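Local coordinates for protein dihydrofolate reductase, putative (PDB 6DRS) that probably reduces dihydrofolate to tetrahydrofolate with NADPH as a dihydrofolate reductase, and here holds NADP and a diaminoquinazoline antifolate inhibitor, at residues L100-K103 / R104-A108; I16-R19 / E20-L23. All coordinates share one frame; numbering follows the deposited sequence.

Contact 1 of 2, residues L100-K103 / R104-A108; sequences LKEK and RAKMA. With SO4 (sulfate ion), chain E.
L100 lays its CD1 methyl over the centre of the R104 guanidinium, 3.8 Å above the plane, an i/i+4 contact along the alpha-helix 89-116. The two side chains run side by side: the leucine's CG is anti to its backbone N (chi1 -177°), while R104 leaves beside its own N (chi1 -72°) and bends at chi2, which turns the flat group under the methyl. The guanidinium is also held from outside this turn, since NH1 bonds to T127 O and NH2 makes a long, weak ion pair with D128. Regular i/i+4 helix bonds run alongside the side-chain contacts, with R104 N donating to L100 O at 2.7 Å and M107 N to K103 O at 2.8 Å. On the solvent side, K106 curls back through successive bends until NZ reaches E102 OE2 at 3.0 Å, a salt bridge that uses the anti lone pair of the carboxylate oxygen. K103 crosses M107, its CE lying 3.9 Å from the sulfur SD. K103 also touches P76 and M107 touches T127, so this side of the helix rests on neighbouring loops. Past the sulfur the lysine continues to a sulfate, probably from the crystallisation liquor, where NZ donates to sulfate O4 at 2.7 Å, with O3 of the ion farther away at 3.5 Å.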
loop_
_atom_site.group_PDB
_atom_site.type_symbol
_atom_site.label_atom_id
_atom_site.label_comp_id
_atom_site.label_asym_id
_atom_site.label_seq_id
_atom_site.Cartn_x
_atom_site.Cartn_y
_atom_site.Cartn_z
ATOM N N LEU A 100 -4.046 16.934 7.572
ATOM C CA LEU A 100 -4.610 17.262 6.225
ATOM C C LEU A 100 -4.484 18.765 5.903
ATOM O O LEU A 100 -3.973 19.143 4.840
ATOM C CB LEU A 100 -6.068 16.789 6.179
ATOM C CG LEU A 100 -6.772 16.993 4.839
ATOM C CD1 LEU A 100 -5.926 16.448 3.699
ATOM C CD2 LEU A 100 -8.154 16.336 4.856
ATOM N N LYS A 101 -4.911 19.621 6.832
ATOM C CA LYS A 101 -4.875 21.089 6.659
ATOM C C LYS A 101 -3.437 21.579 6.421
ATOM O O LYS A 101 -3.200 22.485 5.605
ATOM C CB LYS A 101 -5.524 21.769 7.871
ATOM C CG LYS A 101 -5.629 23.287 7.806
ATOM C CD LYS A 101 -6.254 23.914 9.035
ATOM C CE LYS A 101 -6.369 25.414 8.878
ATOM N NZ LYS A 101 -7.260 26.019 9.906
ATOM N N GLU A 102 -2.477 21.026 7.150
ATOM C CA GLU A 102 -1.065 21.392 6.947
ATOM C C GLU A 102 -0.625 20.937 5.542
ATOM O O GLU A 102 0.110 21.636 4.801
ATOM C CB GLU A 102 -0.266 20.755 8.097
ATOM C CG GLU A 102 1.203 21.145 8.195
ATOM C CD GLU A 102 1.588 22.528 7.709
ATOM O OE1 GLU A 102 0.951 23.517 8.159
ATOM O OE2 GLU A 102 2.528 22.619 6.878
ATOM N N LYS A 103 -1.073 19.736 5.171
ATOM C CA LYS A 103 -0.714 19.147 3.872
ATOM C C LYS A 103 -1.274 20.026 2.738
ATOM O O LYS A 103 -0.580 20.370 1.758
ATOM C CB LYS A 103 -1.251 17.711 3.831
ATOM C CG LYS A 103 -0.985 16.921 2.559
ATOM C CD LYS A 103 0.446 16.467 2.382
ATOM C CE LYS A 103 0.605 15.619 1.138
ATOM N NZ LYS A 103 2.001 15.613 0.643
ATOM N N ARG A 104 -2.537 20.404 2.894
ATOM C CA ARG A 104 -3.219 21.283 1.905
ATOM C C ARG A 104 -2.386 22.544 1.701
ATOM O O ARG A 104 -2.173 22.971 0.554
ATOM C CB ARG A 104 -4.611 21.646 2.413
ATOM C CG ARG A 104 -5.570 20.481 2.349
ATOM C CD ARG A 104 -6.627 20.798 1.321
ATOM N NE ARG A 104 -7.678 19.816 1.540
ATOM C CZ ARG A 104 -7.659 18.633 0.958
ATOM N NH1 ARG A 104 -6.653 18.340 0.145
ATOM N NH2 ARG A 104 -8.628 17.766 1.181
ATOM N N ALA A 105 -1.883 23.074 2.824
ATOM C CA ALA A 105 -1.066 24.280 2.827
ATOM C C ALA A 105 0.221 24.051 2.039
ATOM O O ALA A 105 0.583 24.868 1.199
ATOM C CB ALA A 105 -0.775 24.703 4.247
ATOM N N LYS A 106 0.916 22.953 2.311
ATOM C CA LYS A 106 2.135 22.635 1.540
ATOM C C LYS A 106 1.783 22.500 0.053
ATOM O O LYS A 106 2.455 23.049 -0.809
ATOM C CB LYS A 106 2.777 21.327 2.019
ATOM C CG LYS A 106 3.329 21.342 3.436
ATOM C CD LYS A 106 4.534 20.437 3.589
ATOM C CE LYS A 106 4.573 19.676 4.898
ATOM N NZ LYS A 106 4.561 20.579 6.075
ATOM N N MET A 107 0.728 21.763 -0.254
ATOM C CA MET A 107 0.459 21.475 -1.664
ATOM C C MET A 107 0.027 22.748 -2.407
ATOM O O MET A 107 0.458 22.953 -3.546
ATOM C CB MET A 107 -0.592 20.381 -1.810
ATOM C CG MET A 107 -0.082 19.027 -1.401
ATOM S SD MET A 107 -1.437 17.835 -1.347
ATOM C CE MET A 107 -1.470 17.335 -3.068
ATOM N N ALA A 108 -0.769 23.613 -1.762
ATOM C CA ALA A 108 -1.199 24.893 -2.372
ATOM C C ALA A 108 0.019 25.774 -2.696
ATOM O O ALA A 108 0.161 26.282 -3.823
ATOM C CB ALA A 108 -2.199 25.586 -1.479
HETATM S S SO4 E . 2.513 14.672 -2.926
HETATM O O1 SO4 E . 3.780 14.132 -3.470
HETATM O O2 SO4 E . 1.408 14.327 -3.849
HETATM O O3 SO4 E . 2.596 16.150 -2.793
HETATM O O4 SO4 E . 2.276 14.063 -1.595
#

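Contact 2 of 2, residues I16-R19 / E20-L23; sequences IPTR and EKTL
With chi1 at 74°, T18 sets OG1 between its backbone N and carbonyl carbon, turned toward the K21 carbonyl, and CG2 anti to its own carbonyl carbon, facing L23. The hydroxyl donates to K21 O over a short 2.5 Å, arriving in the carbonyl plane on a lone pair. The same oxygen takes a second bond from T18 N at 2.9 Å, whose donor stands above that plane, so one residue grips the carbonyl twice from different directions. T18 CG2 meets L23 CD1 at 3.7 Å, the two side chains crossing at about a right angle. E20, within the turn, bends at chi2 and brings OE2 to within 3.0 Å of T18 OG1, although its side chain is poorly ordered. Farther from the turn, I16 and L23 form an antiparallel hydrogen-bonded pair. I16 N donates to L23 O at 2.8 Å and nearly straight (172° at the hydrogen), and L23 N returns a bond to I16 O, also 2.8 Å. Both side chains lie on one face of the sheet and pack against F198. P17 and T22, a non-hydrogen-bonded pair, point to the other face. T22 CA lies 3.5 Å from I16 O in a CA-H...O contact. The backbone N of T22 finds its acceptor outside the hairpin in E203 OE1. R19 and E20 both have helical backbone angles and occupy the central positions of a type I turn, making this the tight end of the antiparallel beta hairpin 7-17/22-27.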
loop_
_atom_site.group_PDB
_atom_site.type_symbol
_atom_site.label_atom_id
_atom_site.label_comp_id
_atom_site.label_asym_id
_atom_site.label_seq_id
_atom_site.Cartn_x
_atom_site.Cartn_y
_atom_site.Cartn_z
ATOM N N ILE A 16 11.557 -14.858 6.140
ATOM C CA ILE A 16 12.244 -15.296 7.361
ATOM C C ILE A 16 12.003 -16.795 7.564
ATOM O O ILE A 16 10.953 -17.223 8.069
ATOM C CB ILE A 16 11.799 -14.471 8.579
ATOM C CG1 ILE A 16 11.935 -12.971 8.301
ATOM C CG2 ILE A 16 12.587 -14.888 9.815
ATOM C CD1 ILE A 16 11.057 -12.122 9.181
ATOM N N PRO A 17 12.981 -17.613 7.161
ATOM C CA PRO A 17 12.779 -19.075 7.325
ATOM C C PRO A 17 12.788 -19.386 8.825
ATOM O O PRO A 17 13.686 -18.948 9.524
ATOM C CB PRO A 17 14.005 -19.699 6.647
ATOM C CG PRO A 17 14.460 -18.626 5.677
ATOM C CD PRO A 17 14.236 -17.335 6.446
ATOM N N THR A 18 11.755 -20.049 9.309
ATOM C CA THR A 18 11.808 -20.609 10.650
ATOM C C THR A 18 11.710 -22.135 10.528
ATOM O O THR A 18 11.444 -22.639 9.424
ATOM C CB THR A 18 10.696 -20.027 11.521
ATOM O OG1 THR A 18 9.489 -20.638 11.071
ATOM C CG2 THR A 18 10.590 -18.525 11.391
ATOM N N ARG A 19 11.900 -22.864 11.633
ATOM C CA ARG A 19 11.820 -24.331 11.599
ATOM C C ARG A 19 10.483 -24.774 10.980
ATOM O O ARG A 19 10.468 -25.641 10.118
ATOM C CB ARG A 19 12.061 -24.940 12.988
ATOM C CG ARG A 19 12.922 -26.199 12.971
ATOM C CD ARG A 19 12.837 -27.075 14.214
ATOM N NE ARG A 19 11.466 -27.471 14.531
ATOM C CZ ARG A 19 10.849 -28.581 14.115
ATOM N NH1 ARG A 19 11.513 -29.531 13.477
ATOM N NH2 ARG A 19 9.557 -28.733 14.335
ATOM N N GLU A 20 9.378 -24.150 11.375
ATOM C CA GLU A 20 8.027 -24.604 10.997
ATOM C C GLU A 20 7.602 -24.038 9.630
ATOM O O GLU A 20 6.921 -24.721 8.885
ATOM C CB GLU A 20 7.019 -24.272 12.100
ATOM C CG GLU A 20 7.624 -24.290 13.497
ATOM C CD GLU A 20 8.362 -23.020 13.918
ATOM O OE1 GLU A 20 7.901 -22.361 14.873
ATOM O OE2 GLU A 20 9.408 -22.690 13.303
ATOM N N LYS A 21 7.983 -22.807 9.280
ATOM C CA LYS A 21 7.547 -22.219 7.996
ATOM C C LYS A 21 8.379 -20.974 7.691
ATOM O O LYS A 21 9.025 -20.430 8.579
ATOM C CB LYS A 21 6.063 -21.853 8.051
ATOM C CG LYS A 21 5.655 -20.961 9.212
ATOM C CD LYS A 21 4.170 -20.747 9.281
ATOM C CE LYS A 21 3.765 -19.982 10.520
ATOM N NZ LYS A 21 2.291 -19.848 10.610
ATOM N N THR A 22 8.386 -20.547 6.436
ATOM C CA THR A 22 8.916 -19.242 6.116
ATOM C C THR A 22 7.868 -18.182 6.468
ATOM O O THR A 22 6.742 -18.207 5.948
ATOM C CB THR A 22 9.280 -19.139 4.637
ATOM O OG1 THR A 22 10.241 -20.169 4.402
ATOM C CG2 THR A 22 9.857 -17.789 4.266
ATOM N N LEU A 23 8.236 -17.269 7.360
ATOM C CA LEU A 23 7.406 -16.096 7.674
ATOM C C LEU A 23 7.715 -14.995 6.645
ATOM O O LEU A 23 8.782 -15.022 5.972
ATOM C CB LEU A 23 7.733 -15.609 9.090
ATOM C CG LEU A 23 7.333 -16.543 10.232
ATOM C CD1 LEU A 23 7.898 -16.052 11.557
ATOM C CD2 LEU A 23 5.818 -16.717 10.313
#

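How the contacts relate
Contact 2 comes first along the chain, at the tip of the hairpin formed by strands 7-17 and 22-27; contact 1 follows within helix 89-116, which connects the parallel neighbouring strands 81-85 and 128-132 in a beta-alpha-beta crossover. Their centres are 44 Å apart, on opposite sides of the chain's centre, and their nearest atoms stay about 30 Å from each other, so the two do not touch. They therefore lie at opposite ends of one dihydrofolate reductase fold: contact 2 at a hairpin of the mixed sheet, contact 1 on a helix that links two of its strands. The ligands lie between them: the K103 side chain is about 9 Å from the inhibitor and that of I16 about 11 Å from NADP.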